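Local atomic coordinates of phytochromobilin synthase (PDB entry 6KME), a protein that probably reduces biliverdin IX alpha, which it binds here, to phytochromobilin in a ferredoxin-dependent reaction, supplying the chromophore of phytochrome. Residues 233-238 with 261-266; 161-166 with 179-184; 107-112 with 140-145. The protein carries 1 engineered substitution. All coordinates share one frame; numbering follows the deposited sequence.

Contact 1: 233-238 with 261-266; sequences TWRSEK and FLFNGV. With BLA (biliverdine IX alpha), chain B.
The guanidinium of R235 lies between two partners: the F263 ring meets one face, with F263 CE1 3.5 Å from R235 NE, and the bilin methyl CMB lies over the other, 3.4 Å from R235 NH2. The guanidinium and ring planes are 61° apart. F263 is covered on both faces, by L262 CB on one and by R235 on the other, where R235 CB sits 3.8 Å from the ring centroid in a CH-pi contact; R235 NH1 lies near the ring plane at its edge. W234 turns an edge to the bilin, with W234 NE1 3.7 Å from BLA OB. A bend at the third torsion (chi3 66°) lays the guanidinium over the edge of F263; R235 CG, before the bend, packs 3.7 Å from BLA CBB. At the far end of the turn, V266 CG2 rests near two hydroxyls of helix 218-238, 3.7 Å from T233 OG1 and 3.8 Å from S236 OG; T233 OG1 is bonded to H229 O. The type II turn from F263 to V266 brings F263 and V266 to the same helix. R235 NH2 forms a salt bridge with D239 and a bond to N116, whose amide nitrogen grips the bilin, and R235 NH1 bonds Y231. With an alanine in place of R235, D239 would probably lose its cationic mate and N116 OD1 its donor, and a gap would open between F263 and the bilin methyl. The contact thus sets the alkyl chain and one face of a buried cation against the bilin, its N-H groups spent on protein partners.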
loop_
_atom_site.group_PDB
_atom_site.type_symbol
_atom_site.label_atom_id
_atom_site.label_comp_id
_atom_site.label_asym_id
_atom_site.label_seq_id
_atom_site.Cartn_x
_atom_site.Cartn_y
_atom_site.Cartn_z
ATOM N N THR A 233 -8.593 7.685 0.969
ATOM C CA THR A 233 -10.038 7.532 0.891
ATOM C C THR A 233 -10.404 6.313 0.054
ATOM O O THR A 233 -11.276 5.522 0.443
ATOM C CB THR A 233 -10.664 8.796 0.310
ATOM O OG1 THR A 233 -10.452 9.894 1.209
ATOM C CG2 THR A 233 -12.156 8.591 0.100
ATOM N N TRP A 234 -9.741 6.142 -1.094
ATOM C CA TRP A 234 -9.977 4.954 -1.914
ATOM C C TRP A 234 -9.718 3.681 -1.119
ATOM O O TRP A 234 -10.586 2.801 -1.029
ATOM C CB TRP A 234 -9.099 4.979 -3.168
ATOM C CG TRP A 234 -9.081 3.643 -3.851
ATOM C CD1 TRP A 234 -8.107 2.680 -3.761
ATOM C CD2 TRP A 234 -10.116 3.089 -4.684
ATOM N NE1 TRP A 234 -8.468 1.571 -4.501
ATOM C CE2 TRP A 234 -9.690 1.801 -5.082
ATOM C CE3 TRP A 234 -11.346 3.572 -5.152
ATOM C CZ2 TRP A 234 -10.464 0.977 -5.915
ATOM C CZ3 TRP A 234 -12.114 2.749 -5.990
ATOM C CH2 TRP A 234 -11.666 1.470 -6.356
ATOM N N ARG A 235 -8.529 3.576 -0.516
ATOM C CA ARG A 235 -8.150 2.343 0.163
ATOM C C ARG A 235 -9.003 2.093 1.395
ATOM O O ARG A 235 -9.378 0.945 1.668
ATOM C CB ARG A 235 -6.655 2.374 0.517
ATOM C CG ARG A 235 -5.744 2.315 -0.715
ATOM C CD ARG A 235 -4.302 1.936 -0.360
ATOM N NE ARG A 235 -4.232 0.562 0.136
ATOM C CZ ARG A 235 -3.161 0.032 0.713
ATOM N NH1 ARG A 235 -2.050 0.758 0.856
ATOM N NH2 ARG A 235 -3.198 -1.220 1.145
ATOM N N SER A 236 -9.351 3.138 2.149
ATOM C CA SER A 236 -10.151 2.860 3.335
ATOM C C SER A 236 -11.547 2.373 2.966
ATOM O O SER A 236 -12.173 1.668 3.761
ATOM C CB SER A 236 -10.217 4.082 4.259
ATOM O OG SER A 236 -11.025 5.089 3.706
ATOM N N GLU A 237 -12.030 2.685 1.762
ATOM C CA GLU A 237 -13.337 2.201 1.317
ATOM C C GLU A 237 -13.276 0.828 0.642
ATOM O O GLU A 237 -14.176 0.007 0.849
ATOM C CB GLU A 237 -13.978 3.218 0.361
ATOM C CG GLU A 237 -15.425 2.885 -0.063
ATOM C CD GLU A 237 -16.455 3.146 1.040
ATOM O OE1 GLU A 237 -16.277 4.101 1.823
ATOM O OE2 GLU A 237 -17.448 2.392 1.121
ATOM N N LYS A 238 -12.237 0.546 -0.154
ATOM C CA LYS A 238 -12.273 -0.565 -1.107
ATOM C C LYS A 238 -11.124 -1.575 -1.022
ATOM O O LYS A 238 -11.111 -2.515 -1.832
ATOM C CB LYS A 238 -12.321 -0.016 -2.548
ATOM C CG LYS A 238 -13.635 0.695 -2.932
ATOM C CD LYS A 238 -14.833 -0.235 -2.753
ATOM C CE LYS A 238 -16.142 0.361 -3.265
ATOM N NZ LYS A 238 -17.312 -0.501 -2.881
ATOM N N PHE A 261 -6.192 3.831 11.780
ATOM C CA PHE A 261 -4.828 3.305 11.841
ATOM C C PHE A 261 -4.276 3.043 10.444
ATOM O O PHE A 261 -3.342 3.738 10.025
ATOM C CB PHE A 261 -4.757 2.052 12.723
ATOM C CG PHE A 261 -3.379 1.461 12.812
ATOM C CD1 PHE A 261 -2.425 2.023 13.658
ATOM C CD2 PHE A 261 -3.017 0.378 12.008
ATOM C CE1 PHE A 261 -1.148 1.501 13.732
ATOM C CE2 PHE A 261 -1.745 -0.157 12.077
ATOM C CZ PHE A 261 -0.801 0.407 12.940
ATOM N N LEU A 262 -4.821 2.073 9.701
ATOM C CA LEU A 262 -4.208 1.698 8.428
ATOM C C LEU A 262 -4.199 2.864 7.461
ATOM O O LEU A 262 -3.211 3.083 6.753
ATOM C CB LEU A 262 -4.953 0.509 7.803
ATOM C CG LEU A 262 -4.846 -0.805 8.588
ATOM C CD1 LEU A 262 -5.766 -1.844 7.979
ATOM C CD2 LEU A 262 -3.390 -1.315 8.599
ATOM N N PHE A 263 -5.296 3.614 7.393
ATOM C CA PHE A 263 -5.378 4.749 6.489
ATOM C C PHE A 263 -5.654 6.015 7.270
ATOM O O PHE A 263 -6.371 6.909 6.826
ATOM C CB PHE A 263 -6.386 4.455 5.380
ATOM C CG PHE A 263 -6.037 3.185 4.670
ATOM C CD1 PHE A 263 -4.859 3.110 3.938
ATOM C CD2 PHE A 263 -6.771 2.037 4.867
ATOM C CE1 PHE A 263 -4.471 1.923 3.342
ATOM C CE2 PHE A 263 -6.398 0.844 4.273
ATOM C CZ PHE A 263 -5.246 0.787 3.513
ATOM N N ASN A 264 -5.052 6.078 8.462
ATOM C CA ASN A 264 -5.018 7.295 9.262
ATOM C C ASN A 264 -4.694 8.486 8.372
ATOM O O ASN A 264 -3.779 8.429 7.544
ATOM C CB ASN A 264 -3.971 7.147 10.372
ATOM C CG ASN A 264 -3.801 8.411 11.185
ATOM O OD1 ASN A 264 -3.047 9.299 10.806
ATOM N ND2 ASN A 264 -4.488 8.491 12.318
ATOM N N GLY A 265 -5.478 9.547 8.518
ATOM C CA GLY A 265 -5.415 10.700 7.650
ATOM C C GLY A 265 -6.636 10.859 6.766
ATOM O O GLY A 265 -6.879 11.965 6.256
ATOM N N VAL A 266 -7.413 9.791 6.562
ATOM C CA VAL A 266 -8.652 9.949 5.808
ATOM C C VAL A 266 -9.577 10.939 6.515
ATOM O O VAL A 266 -10.318 11.683 5.860
ATOM C CB VAL A 266 -9.317 8.570 5.574
ATOM C CG1 VAL A 266 -9.696 7.947 6.888
ATOM C CG2 VAL A 266 -10.519 8.713 4.682
HETATM C CHA BLA B . -6.805 -9.760 -3.031
HETATM N NA BLA B . -5.530 -7.512 -2.820
HETATM C C1A BLA B . -6.209 -8.475 -3.584
HETATM C C2A BLA B . -6.239 -7.996 -4.967
HETATM C C3A BLA B . -5.553 -6.703 -4.991
HETATM C C4A BLA B . -5.126 -6.425 -3.649
HETATM C CMA BLA B . -5.281 -5.775 -6.177
HETATM C CAA BLA B . -6.935 -8.786 -6.111
HETATM C CBA BLA B . -8.417 -8.529 -6.054
HETATM C CGA BLA B . -8.797 -7.270 -6.917
HETATM O O1A BLA B . -8.374 -7.366 -8.031
HETATM O O2A BLA B . -9.438 -6.460 -6.314
HETATM C CHB BLA B . -4.338 -5.217 -3.124
HETATM N NB BLA B . -5.312 -3.313 -4.277
HETATM C C1B BLA B . -4.480 -3.840 -3.262
HETATM C C2B BLA B . -3.594 -2.581 -2.874
HETATM C C3B BLA B . -4.123 -1.433 -3.450
HETATM C C4B BLA B . -5.287 -1.886 -4.335
HETATM C CMB BLA B . -2.527 -2.710 -1.801
HETATM O OB BLA B . -6.115 -1.257 -4.973
HETATM C CAB BLA B . -3.865 0.053 -3.514
HETATM C CBB BLA B . -4.457 1.151 -4.039
HETATM N NC BLA B . -5.122 -8.214 1.753
HETATM C C1C BLA B . -4.378 -7.246 2.467
HETATM C C2C BLA B . -4.664 -7.520 3.950
HETATM C C3C BLA B . -5.534 -8.609 4.010
HETATM C C4C BLA B . -5.856 -9.090 2.575
HETATM C CMC BLA B . -4.003 -6.621 5.002
HETATM O OC BLA B . -3.714 -6.454 1.818
HETATM C CAC BLA B . -6.080 -9.218 5.252
HETATM C CBC BLA B . -6.428 -8.716 6.458
HETATM C CHD BLA B . -6.625 -10.066 2.000
HETATM N ND BLA B . -6.480 -9.570 -0.539
HETATM C C1D BLA B . -6.897 -10.265 0.520
HETATM C C2D BLA B . -7.776 -11.441 0.134
HETATM C C3D BLA B . -7.868 -11.430 -1.246
HETATM C C4D BLA B . -7.033 -10.214 -1.743
HETATM C CMD BLA B . -8.357 -12.349 1.201
HETATM C CAD BLA B . -8.597 -12.337 -2.245
HETATM C CBD BLA B . -10.105 -12.175 -2.228
HETATM C CGD BLA B . -10.642 -10.793 -2.806
HETATM O O1D BLA B . -11.434 -10.271 -2.041
HETATM O O2D BLA B . -10.180 -10.501 -3.901
#

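Contact 2: 161-166 with 179-184; sequences LPWGGK and VIWTRF. With BLA (biliverdine IX alpha), chain B.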
loop_
_atom_site.group_PDB
_atom_site.type_symbol
_atom_site.label_atom_id
_atom_site.label_comp_id
_atom_site.label_asym_id
_atom_site.label_seq_id
_atom_site.Cartn_x
_atom_site.Cartn_y
_atom_site.Cartn_z
ATOM N N LEU A 161 8.425 -13.022 -10.220
ATOM C CA LEU A 161 7.121 -12.985 -9.555
ATOM C C LEU A 161 6.112 -12.552 -10.612
ATOM O O LEU A 161 5.874 -11.346 -10.802
ATOM C CB LEU A 161 7.129 -12.031 -8.356
ATOM C CG LEU A 161 8.059 -12.368 -7.176
ATOM C CD1 LEU A 161 8.223 -11.200 -6.200
ATOM C CD2 LEU A 161 7.563 -13.615 -6.428
ATOM N N PRO A 162 5.473 -13.497 -11.298
ATOM C CA PRO A 162 4.705 -13.155 -12.502
ATOM C C PRO A 162 3.429 -12.377 -12.211
ATOM O O PRO A 162 2.831 -12.480 -11.133
ATOM C CB PRO A 162 4.382 -14.526 -13.107
ATOM C CG PRO A 162 4.378 -15.453 -11.932
ATOM C CD PRO A 162 5.469 -14.947 -11.029
ATOM N N TRP A 163 3.001 -11.614 -13.218
ATOM C CA TRP A 163 1.752 -10.855 -13.146
ATOM C C TRP A 163 0.609 -11.704 -12.589
ATOM O O TRP A 163 0.379 -12.833 -13.031
ATOM C CB TRP A 163 1.405 -10.340 -14.546
ATOM C CG TRP A 163 0.236 -9.414 -14.605
ATOM C CD1 TRP A 163 -0.972 -9.648 -15.224
ATOM C CD2 TRP A 163 0.154 -8.094 -14.048
ATOM N NE1 TRP A 163 -1.794 -8.557 -15.076
ATOM C CE2 TRP A 163 -1.133 -7.592 -14.352
ATOM C CE3 TRP A 163 1.041 -7.290 -13.307
ATOM C CZ2 TRP A 163 -1.554 -6.323 -13.956
ATOM C CZ3 TRP A 163 0.620 -6.034 -12.910
ATOM C CH2 TRP A 163 -0.667 -5.558 -13.240
ATOM N N GLY A 164 -0.106 -11.157 -11.608
ATOM C CA GLY A 164 -1.162 -11.891 -10.922
ATOM C C GLY A 164 -2.422 -12.126 -11.741
ATOM O O GLY A 164 -3.272 -12.917 -11.313
ATOM N N GLY A 165 -2.563 -11.483 -12.891
ATOM C CA GLY A 165 -3.753 -11.646 -13.720
ATOM C C GLY A 165 -4.714 -10.480 -13.575
ATOM O O GLY A 165 -4.375 -9.411 -13.053
ATOM N N LYS A 166 -5.945 -10.703 -14.038
ATOM C CA LYS A 166 -6.953 -9.650 -14.021
ATOM C C LYS A 166 -7.196 -9.143 -12.603
ATOM O O LYS A 166 -7.185 -9.913 -11.634
ATOM C CB LYS A 166 -8.264 -10.163 -14.636
ATOM C CG LYS A 166 -8.148 -10.512 -16.115
ATOM C CD LYS A 166 -9.457 -11.130 -16.663
ATOM C CE LYS A 166 -9.236 -11.695 -18.066
ATOM N NZ LYS A 166 -10.439 -12.366 -18.595
ATOM N N VAL A 179 5.254 -2.007 -10.148
ATOM C CA VAL A 179 4.429 -2.742 -9.191
ATOM C C VAL A 179 4.657 -4.241 -9.341
ATOM O O VAL A 179 4.798 -4.772 -10.451
ATOM C CB VAL A 179 2.937 -2.403 -9.356
ATOM C CG1 VAL A 179 2.419 -2.812 -10.767
ATOM C CG2 VAL A 179 2.120 -3.089 -8.276
ATOM N N ILE A 180 4.748 -4.918 -8.208
ATOM C CA ILE A 180 4.694 -6.370 -8.157
ATOM C C ILE A 180 3.287 -6.738 -7.703
ATOM O O ILE A 180 2.930 -6.548 -6.535
ATOM C CB ILE A 180 5.759 -6.948 -7.219
ATOM C CG1 ILE A 180 7.155 -6.650 -7.763
ATOM C CG2 ILE A 180 5.538 -8.460 -7.026
ATOM C CD1 ILE A 180 8.257 -6.947 -6.771
ATOM N N TRP A 181 2.482 -7.230 -8.639
ATOM C CA TRP A 181 1.156 -7.772 -8.358
ATOM C C TRP A 181 1.242 -9.226 -8.790
ATOM O O TRP A 181 1.504 -9.507 -9.965
ATOM C CB TRP A 181 0.062 -6.991 -9.101
ATOM C CG TRP A 181 -1.162 -7.814 -9.487
ATOM C CD1 TRP A 181 -1.655 -8.026 -10.750
ATOM C CD2 TRP A 181 -2.027 -8.530 -8.592
ATOM N NE1 TRP A 181 -2.783 -8.828 -10.692
ATOM C CE2 TRP A 181 -3.032 -9.145 -9.379
ATOM C CE3 TRP A 181 -2.060 -8.697 -7.197
ATOM C CZ2 TRP A 181 -4.046 -9.932 -8.817
ATOM C CZ3 TRP A 181 -3.068 -9.474 -6.640
ATOM C CH2 TRP A 181 -4.048 -10.086 -7.452
ATOM N N THR A 182 1.118 -10.148 -7.832
ATOM C CA THR A 182 1.428 -11.540 -8.121
ATOM C C THR A 182 0.615 -12.453 -7.214
ATOM O O THR A 182 0.176 -12.065 -6.126
ATOM C CB THR A 182 2.949 -11.822 -7.988
ATOM O OG1 THR A 182 3.271 -13.113 -8.520
ATOM C CG2 THR A 182 3.446 -11.746 -6.529
ATOM N N ARG A 183 0.392 -13.664 -7.712
ATOM C CA ARG A 183 -0.166 -14.780 -6.969
ATOM C C ARG A 183 0.777 -15.959 -7.146
ATOM O O ARG A 183 1.251 -16.209 -8.259
ATOM C CB ARG A 183 -1.575 -15.173 -7.495
ATOM C CG ARG A 183 -2.628 -14.058 -7.523
ATOM C CD ARG A 183 -3.912 -14.564 -8.237
ATOM N NE ARG A 183 -4.960 -13.540 -8.373
ATOM C CZ ARG A 183 -5.967 -13.364 -7.523
ATOM N NH1 ARG A 183 -6.085 -14.137 -6.444
ATOM N NH2 ARG A 183 -6.866 -12.414 -7.745
ATOM N N PHE A 184 1.055 -16.688 -6.066
ATOM C CA PHE A 184 1.899 -17.867 -6.215
ATOM C C PHE A 184 1.650 -18.823 -5.060
ATOM O O PHE A 184 1.201 -18.416 -3.985
ATOM C CB PHE A 184 3.392 -17.498 -6.309
ATOM C CG PHE A 184 3.918 -16.707 -5.137
ATOM C CD1 PHE A 184 4.316 -17.344 -3.969
ATOM C CD2 PHE A 184 4.055 -15.321 -5.224
ATOM C CE1 PHE A 184 4.832 -16.599 -2.884
ATOM C CE2 PHE A 184 4.560 -14.581 -4.152
ATOM C CZ PHE A 184 4.945 -15.220 -2.984
HETATM C CHA BLA B . -6.805 -9.760 -3.031
HETATM N NA BLA B . -5.530 -7.512 -2.820
HETATM C C1A BLA B . -6.209 -8.475 -3.584
HETATM C C2A BLA B . -6.239 -7.996 -4.967
HETATM C C3A BLA B . -5.553 -6.703 -4.991
HETATM C C4A BLA B . -5.126 -6.425 -3.649
HETATM C CMA BLA B . -5.281 -5.775 -6.177
HETATM C CAA BLA B . -6.935 -8.786 -6.111
HETATM C CBA BLA B . -8.417 -8.529 -6.054
HETATM C CGA BLA B . -8.797 -7.270 -6.917
HETATM O O1A BLA B . -8.374 -7.366 -8.031
HETATM O O2A BLA B . -9.438 -6.460 -6.314
HETATM C CHB BLA B . -4.338 -5.217 -3.124
HETATM N NB BLA B . -5.312 -3.313 -4.277
HETATM C C1B BLA B . -4.480 -3.840 -3.262
HETATM C C2B BLA B . -3.594 -2.581 -2.874
HETATM C C3B BLA B . -4.123 -1.433 -3.450
HETATM C C4B BLA B . -5.287 -1.886 -4.335
HETATM C CMB BLA B . -2.527 -2.710 -1.801
HETATM O OB BLA B . -6.115 -1.257 -4.973
HETATM C CAB BLA B . -3.865 0.053 -3.514
HETATM C CBB BLA B . -4.457 1.151 -4.039
HETATM N NC BLA B . -5.122 -8.214 1.753
HETATM C C1C BLA B . -4.378 -7.246 2.467
HETATM C C2C BLA B . -4.664 -7.520 3.950
HETATM C C3C BLA B . -5.534 -8.609 4.010
HETATM C C4C BLA B . -5.856 -9.090 2.575
HETATM C CMC BLA B . -4.003 -6.621 5.002
HETATM O OC BLA B . -3.714 -6.454 1.818
HETATM C CAC BLA B . -6.080 -9.218 5.252
HETATM C CBC BLA B . -6.428 -8.716 6.458
HETATM C CHD BLA B . -6.625 -10.066 2.000
HETATM N ND BLA B . -6.480 -9.570 -0.539
HETATM C C1D BLA B . -6.897 -10.265 0.520
HETATM C C2D BLA B . -7.776 -11.441 0.134
HETATM C C3D BLA B . -7.868 -11.430 -1.246
HETATM C C4D BLA B . -7.033 -10.214 -1.743
HETATM C CMD BLA B . -8.357 -12.349 1.201
HETATM C CAD BLA B . -8.597 -12.337 -2.245
HETATM C CBD BLA B . -10.105 -12.175 -2.228
HETATM C CGD BLA B . -10.642 -10.793 -2.806
HETATM O O1D BLA B . -11.434 -10.271 -2.041
HETATM O O2D BLA B . -10.180 -10.501 -3.901
HETATM O O HOH W 1 3.954 -8.848 -10.854
HETATM O O HOH W 2 0.720 -14.777 -10.793
HETATM O O HOH W 3 -6.096 -12.292 -10.859
HETATM O O HOH W 4 -7.873 -9.935 -8.883
#
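W181 fills the hollow left by the missing side chain of G164: G164 CA rests over the indole face, 3.7 Å from the centroid of the five-membered ring, and a CB on that residue would run into W181 CE2. The other indole face carries the bilin methyl CMA, and W181 CH2 lies 3.4 Å from BLA CAA. W181 also acts as a bump, driving its CD1 edge onto the face of W163 in a T-shaped pair with planes at 88°. Its first torsion (chi1 149°) departs from a staggered value and turns the indole N-H toward the loop, where W181 NE1 gives G165 O a 2.9 Å bond that is nearly straight and lies in the indole plane. At the other end L161 is the other bump, its CD1 on I180 CG2 and its CD2 3.9 Å from F184 CE2, with L161 CB over T182. T182 OG1 donates to P162 O at 2.7 Å, and G164 N adds a weak bond to W181 O. Water 1 donates to both L161 O and W181 O. R183 runs out along the loop, its NE reaching G164 O only weakly, and water 3 bridges the same two atoms. Water 4 donates to K166 O and, at 2.8 Å, to BLA O1A, tying the loop to a propionate of the bilin. Helix 188-211 packs behind L161, I180 and F184. A loop folded across the edge strand of the seven-stranded antiparallel sheet, with a tryptophan laid against the tetrapyrrole, forms one wall of the bilin pocket in this ferredoxin-dependent bilin reductase.

Contact 3: 107-112 with 140-145; sequences EFDLPI and EDYKEK
Y142 carries its ring anti to the backbone N (chi1 -171°), out from the helix toward the loop, and D109 sets its carboxylate between its own N and carbonyl carbon (chi1 70°), facing the helix; the two side chains run alongside one another, pointing opposite ways. K145, one turn beyond Y142, is extended, and its ammonium group comes to the D109 carboxylate from the opposite direction. Y142 OH donates to D109 O at 2.8 Å, with a C=O...donor angle of 152° and the hydroxyl tilted somewhat from the carbonyl plane, while D109 O lies in the plane of the phenol ring at its edge. The D109 carboxylate stands almost perpendicular to that ring, its OD2 3.8 Å from Y142 CE1. P111 crosses the end of the phenol, with P111 CD 3.6 Å from Y142 OH; the proline nitrogen has no hydrogen to give. K145 NZ reaches D109 OD2 at 2.7 Å from the syn side in a salt bridge, and D109 OD1 is farther off at 3.2 Å from K145 NZ. D109 OD1 is instead bonded to Y146 OH, so that the carboxylate is gripped through both oxygens. Y142 OH has a second bond, to L133 N, and the ring is met edge-to-face by H134. Helix 141-147 is thereby joined to the loop between strands 96-104 and 112-119 by one buried phenol and one ion pair. Since K145 is exposed, that ion pair is probably moderated by solvent, whereas the phenol, donating to D109 O and accepting from L133 N, serves as both donor and acceptor.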
loop_
_atom_site.group_PDB
_atom_site.type_symbol
_atom_site.label_atom_id
_atom_site.label_comp_id
_atom_site.label_asym_id
_atom_site.label_seq_id
_atom_site.Cartn_x
_atom_site.Cartn_y
_atom_site.Cartn_z
ATOM N N GLU A 107 4.651 17.882 2.434
ATOM C CA GLU A 107 5.752 18.672 1.888
ATOM C C GLU A 107 6.710 17.840 1.034
ATOM O O GLU A 107 7.468 18.408 0.240
ATOM C CB GLU A 107 6.525 19.345 3.028
ATOM C CG GLU A 107 5.771 20.467 3.745
ATOM C CD GLU A 107 4.688 19.970 4.699
ATOM O OE1 GLU A 107 4.693 18.769 5.058
ATOM O OE2 GLU A 107 3.830 20.790 5.093
ATOM N N PHE A 108 6.707 16.521 1.182
ATOM C CA PHE A 108 7.626 15.634 0.470
ATOM C C PHE A 108 6.819 14.742 -0.462
ATOM O O PHE A 108 6.196 13.771 -0.019
ATOM C CB PHE A 108 8.440 14.818 1.463
ATOM C CG PHE A 108 9.193 15.668 2.447
ATOM C CD1 PHE A 108 10.466 16.135 2.151
ATOM C CD2 PHE A 108 8.612 16.037 3.648
ATOM C CE1 PHE A 108 11.156 16.929 3.049
ATOM C CE2 PHE A 108 9.292 16.838 4.551
ATOM C CZ PHE A 108 10.567 17.288 4.253
ATOM N N ASP A 109 6.862 15.045 -1.763
ATOM C CA ASP A 109 5.978 14.371 -2.718
ATOM C C ASP A 109 6.428 12.951 -3.072
ATOM O O ASP A 109 6.206 12.484 -4.199
ATOM C CB ASP A 109 5.855 15.215 -3.992
ATOM C CG ASP A 109 7.138 15.245 -4.809
ATOM O OD1 ASP A 109 8.226 14.993 -4.246
ATOM O OD2 ASP A 109 7.050 15.524 -6.025
ATOM N N LEU A 110 7.013 12.246 -2.103
ATOM C CA LEU A 110 7.490 10.881 -2.311
ATOM C C LEU A 110 6.357 9.930 -2.689
ATOM O O LEU A 110 5.202 10.124 -2.291
ATOM C CB LEU A 110 8.151 10.342 -1.042
ATOM C CG LEU A 110 9.539 10.851 -0.697
ATOM C CD1 LEU A 110 9.711 10.857 0.812
ATOM C CD2 LEU A 110 10.562 9.957 -1.371
ATOM N N PRO A 111 6.677 8.857 -3.407
ATOM C CA PRO A 111 5.732 7.748 -3.520
ATOM C C PRO A 111 5.418 7.166 -2.147
ATOM O O PRO A 111 6.194 7.278 -1.195
ATOM C CB PRO A 111 6.469 6.732 -4.403
ATOM C CG PRO A 111 7.442 7.545 -5.198
ATOM C CD PRO A 111 7.864 8.671 -4.268
ATOM N N ILE A 112 4.245 6.549 -2.055
ATOM C CA ILE A 112 3.833 5.813 -0.867
ATOM C C ILE A 112 4.354 4.383 -0.971
ATOM O O ILE A 112 4.044 3.672 -1.931
ATOM C CB ILE A 112 2.308 5.841 -0.716
ATOM C CG1 ILE A 112 1.873 7.258 -0.333
ATOM C CG2 ILE A 112 1.864 4.801 0.293
ATOM C CD1 ILE A 112 0.379 7.525 -0.495
ATOM N N GLU A 140 3.886 13.273 -17.605
ATOM C CA GLU A 140 5.165 12.576 -17.585
ATOM C C GLU A 140 6.129 13.024 -16.492
ATOM O O GLU A 140 7.041 12.261 -16.162
ATOM C CB GLU A 140 5.870 12.721 -18.944
ATOM N N ASP A 141 5.960 14.224 -15.924
ATOM C CA ASP A 141 6.998 14.796 -15.062
ATOM C C ASP A 141 7.248 13.934 -13.825
ATOM O O ASP A 141 8.393 13.559 -13.538
ATOM C CB ASP A 141 6.617 16.221 -14.658
ATOM C CG ASP A 141 6.848 17.231 -15.774
ATOM O OD1 ASP A 141 7.729 16.989 -16.627
ATOM O OD2 ASP A 141 6.152 18.272 -15.794
ATOM N N TYR A 142 6.186 13.600 -13.083
ATOM C CA TYR A 142 6.340 12.830 -11.847
ATOM C C TYR A 142 6.892 11.437 -12.126
ATOM O O TYR A 142 7.703 10.916 -11.349
ATOM C CB TYR A 142 5.000 12.737 -11.111
ATOM C CG TYR A 142 5.070 12.142 -9.709
ATOM C CD1 TYR A 142 5.362 12.942 -8.600
ATOM C CD2 TYR A 142 4.837 10.788 -9.491
ATOM C CE1 TYR A 142 5.417 12.398 -7.311
ATOM C CE2 TYR A 142 4.893 10.233 -8.207
ATOM C CZ TYR A 142 5.188 11.042 -7.128
ATOM O OH TYR A 142 5.246 10.489 -5.875
ATOM N N LYS A 143 6.449 10.809 -13.222
ATOM C CA LYS A 143 6.905 9.459 -13.540
ATOM C C LYS A 143 8.407 9.442 -13.813
ATOM O O LYS A 143 9.123 8.554 -13.335
ATOM C CB LYS A 143 6.119 8.906 -14.737
ATOM C CG LYS A 143 6.572 7.530 -15.212
ATOM C CD LYS A 143 5.933 7.173 -16.548
ATOM C CE LYS A 143 6.281 5.755 -16.994
ATOM N NZ LYS A 143 6.076 5.602 -18.470
ATOM N N GLU A 144 8.903 10.423 -14.569
ATOM C CA GLU A 144 10.337 10.510 -14.819
ATOM C C GLU A 144 11.103 10.854 -13.548
ATOM O O GLU A 144 12.199 10.332 -13.314
ATOM C CB GLU A 144 10.615 11.544 -15.909
ATOM C CG GLU A 144 10.352 11.018 -17.305
ATOM C CD GLU A 144 11.260 9.854 -17.653
ATOM O OE1 GLU A 144 12.481 10.082 -17.800
ATOM O OE2 GLU A 144 10.757 8.712 -17.757
ATOM N N LYS A 145 10.536 11.729 -12.718
ATOM C CA LYS A 145 11.208 12.161 -11.498
ATOM C C LYS A 145 11.540 10.979 -10.586
ATOM O O LYS A 145 12.586 10.964 -9.927
ATOM C CB LYS A 145 10.320 13.182 -10.776
ATOM C CG LYS A 145 10.829 13.691 -9.447
ATOM C CD LYS A 145 9.809 14.624 -8.796
ATOM C CE LYS A 145 10.386 15.295 -7.550
ATOM N NZ LYS A 145 9.446 16.267 -6.912
#

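How the contacts relate
Contact 3 comes first along the chain, then contact 2, then contact 1, each closing before the next opens. Their centres lie about 21 to 24 Å apart and none touches another. Contacts 2 and 3 border the seven-stranded antiparallel sheet: contact 2 lies on its outermost strand 180-185, and contact 3 holds the loop that enters strand 112-119. Strand 123-131 pairs with both of these strands. Contact 1 joins the end of helix 218-238 to the turn that follows helix 251-262, across the chain's centre from contact 2; both touch the bilin, which is thus held between sheet and helices. Helix 218-238 also reaches contact 3, where N224 meets D109 and Y231, a partner of R235, meets I112.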